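Local coordinates for acetyl-CoA hydrolase/transferase family protein (Porphyromonas gingivalis, PDB 2NVV) that probably transfers coenzyme A between acetyl-CoA and a carboxylate acceptor, or hydrolyses acetyl-CoA, and binds zinc, at residues A[284-289]-A[328-333]. Numbering follows the deposited sequence.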
loop_
_atom_site.group_PDB
_atom_site.type_symbol
_atom_site.label_atom_id
_atom_site.label_comp_id
_atom_site.label_asym_id
_atom_site.label_seq_id
_atom_site.Cartn_x
_atom_site.Cartn_y
_atom_site.Cartn_z
ATOM N N GLU A 284 2.917 4.010 -16.443
ATOM C CA GLU A 284 1.507 3.848 -16.703
ATOM C C GLU A 284 1.274 4.370 -18.097
ATOM O O GLU A 284 0.844 3.622 -18.979
ATOM C CB GLU A 284 0.675 4.670 -15.733
ATOM C CG GLU A 284 0.392 3.998 -14.417
ATOM C CD GLU A 284 -0.283 4.935 -13.443
ATOM O OE1 GLU A 284 0.392 5.848 -12.923
ATOM O OE2 GLU A 284 -1.487 4.768 -13.207
ATOM N N VAL A 285 1.552 5.657 -18.297
ATOM C CA VAL A 285 1.353 6.268 -19.611
ATOM C C VAL A 285 2.638 6.846 -20.225
ATOM O O VAL A 285 3.392 7.584 -19.586
ATOM C CB VAL A 285 0.207 7.357 -19.575
ATOM C CG1 VAL A 285 -0.424 7.418 -18.194
ATOM C CG2 VAL A 285 0.728 8.712 -19.988
ATOM N N ILE A 286 2.880 6.473 -21.475
ATOM C CA ILE A 286 4.044 6.922 -22.207
ATOM C C ILE A 286 3.659 8.214 -22.910
ATOM O O ILE A 286 2.732 8.228 -23.722
ATOM C CB ILE A 286 4.465 5.844 -23.225
ATOM C CG1 ILE A 286 4.693 4.521 -22.481
ATOM C CG2 ILE A 286 5.715 6.256 -23.950
ATOM C CD1 ILE A 286 4.791 3.313 -23.376
ATOM N N GLN A 287 4.355 9.304 -22.584
ATOM C CA GLN A 287 4.060 10.598 -23.179
ATOM C C GLN A 287 5.091 11.027 -24.215
ATOM O O GLN A 287 6.070 10.321 -24.472
ATOM C CB GLN A 287 3.956 11.665 -22.088
ATOM C CG GLN A 287 5.259 11.911 -21.343
ATOM C CD GLN A 287 5.386 11.089 -20.071
ATOM O OE1 GLN A 287 5.077 11.570 -18.977
ATOM N NE2 GLN A 287 5.835 9.849 -20.205
ATOM N N ASP A 288 4.862 12.194 -24.816
ATOM C CA ASP A 288 5.766 12.735 -25.824
ATOM C C ASP A 288 7.190 12.806 -25.302
ATOM O O ASP A 288 8.125 12.403 -25.986
ATOM C CB ASP A 288 5.326 14.134 -26.246
ATOM C CG ASP A 288 4.055 14.129 -27.060
ATOM O OD1 ASP A 288 3.576 15.217 -27.419
ATOM O OD2 ASP A 288 3.531 13.046 -27.357
ATOM N N ALA A 289 7.346 13.318 -24.086
ATOM C CA ALA A 289 8.669 13.460 -23.478
ATOM C C ALA A 289 9.488 12.173 -23.515
ATOM O O ALA A 289 10.701 12.215 -23.711
ATOM C CB ALA A 289 8.540 13.956 -22.048
ATOM N N ILE A 328 8.482 -0.127 -27.646
ATOM C CA ILE A 328 7.299 0.235 -26.882
ATOM C C ILE A 328 6.459 -0.999 -26.678
ATOM O O ILE A 328 6.282 -1.775 -27.601
ATOM C CB ILE A 328 6.440 1.280 -27.626
ATOM C CG1 ILE A 328 7.256 2.547 -27.881
ATOM C CG2 ILE A 328 5.187 1.597 -26.807
ATOM C CD1 ILE A 328 6.592 3.497 -28.847
ATOM N N LEU A 329 5.950 -1.185 -25.468
ATOM C CA LEU A 329 5.103 -2.333 -25.173
ATOM C C LEU A 329 3.980 -1.866 -24.263
ATOM O O LEU A 329 4.241 -1.290 -23.209
ATOM C CB LEU A 329 5.906 -3.433 -24.479
ATOM C CG LEU A 329 5.225 -4.798 -24.344
ATOM C CD1 LEU A 329 4.929 -5.385 -25.723
ATOM C CD2 LEU A 329 6.138 -5.715 -23.566
ATOM N N LEU A 330 2.734 -2.092 -24.685
ATOM C CA LEU A 330 1.580 -1.686 -23.895
ATOM C C LEU A 330 0.933 -2.894 -23.219
ATOM O O LEU A 330 0.673 -3.916 -23.861
ATOM C CB LEU A 330 0.565 -0.957 -24.777
ATOM C CG LEU A 330 1.087 0.270 -25.528
ATOM C CD1 LEU A 330 -0.055 0.943 -26.247
ATOM C CD2 LEU A 330 1.720 1.238 -24.566
ATOM N N ARG A 331 0.674 -2.759 -21.919
ATOM C CA ARG A 331 0.090 -3.833 -21.122
ATOM C C ARG A 331 -1.189 -3.391 -20.405
ATOM O O ARG A 331 -1.480 -2.192 -20.297
ATOM C CB ARG A 331 1.088 -4.293 -20.056
ATOM C CG ARG A 331 2.519 -4.531 -20.527
ATOM C CD ARG A 331 3.432 -4.637 -19.312
ATOM N NE ARG A 331 4.847 -4.790 -19.644
ATOM C CZ ARG A 331 5.410 -5.944 -19.990
ATOM N NH1 ARG A 331 6.707 -5.995 -20.274
ATOM N NH2 ARG A 331 4.679 -7.055 -20.047
ATOM N N PRO A 332 -1.980 -4.362 -19.916
ATOM C CA PRO A 332 -3.211 -4.007 -19.204
ATOM C C PRO A 332 -2.702 -3.425 -17.896
ATOM O O PRO A 332 -1.626 -3.792 -17.459
ATOM C CB PRO A 332 -3.895 -5.358 -19.003
ATOM C CG PRO A 332 -3.359 -6.199 -20.137
ATOM C CD PRO A 332 -1.905 -5.817 -20.132
ATOM N N GLN A 333 -3.458 -2.527 -17.275
ATOM C CA GLN A 333 -3.019 -1.907 -16.023
ATOM C C GLN A 333 -2.824 -2.947 -14.918
ATOM O O GLN A 333 -2.159 -2.698 -13.907
ATOM C CB GLN A 333 -4.023 -0.831 -15.590
ATOM C CG GLN A 333 -5.413 -1.341 -15.266
ATOM C CD GLN A 333 -6.447 -0.230 -15.308
ATOM O OE1 GLN A 333 -6.705 0.346 -16.367
ATOM N NE2 GLN A 333 -7.038 0.084 -14.163
#
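Just past the predicted catalytic glutamate of this CoA-transferase fold, I286 of the short strand 285-286 packs on I328 and L330, alternate residues of strand 328-330. All three side chains are buried and the joint is wholly apolar, with no hydrogen bond between the segments. The touching is done by a single methyl: CD1 of I286 lies 3.9 Å from CG2 of I328 and 3.9 Å from CD2 of L330, so one methyl spans two alternate residues of the strand. Chi1 of -56° sets CG1 of I286 beside the backbone N, and chi2 of 166° extends the chain, which carries CD1 across to the other strand. I328 answers with its short branch, CG2, and the two isoleucine side chains meet at an oblique angle. L330 reaches in with one of its two terminal methyls. The backbones stay well apart, 8.8 Å between CA of I286 and CA of I328, and only about 99 Å² is buried in all. Strand 328-330 is an outer member of the parallel sheet 279-282, 299-304, 328-330, whereas 285-286 pairs in parallel with 306-307; the contact thus joins two small sheets through side chains. The middle strand of the three, 299-304, supplies A302, which the side chain of I286 also touches, and its A302 and G304 form backbone hydrogen bonds with L329. E284, predicted to form the glutamyl-CoA thioester, takes no part in the apolar contact; its OE2 is hydrogen-bonded to N337. On the chain after L330, the guanidinium of R331 has CD2 of L329 above one face, displaced toward its rim, and hydrogen-bonds through NE to S303 OG and through NH1 to the carbonyl oxygens of P190 and D192.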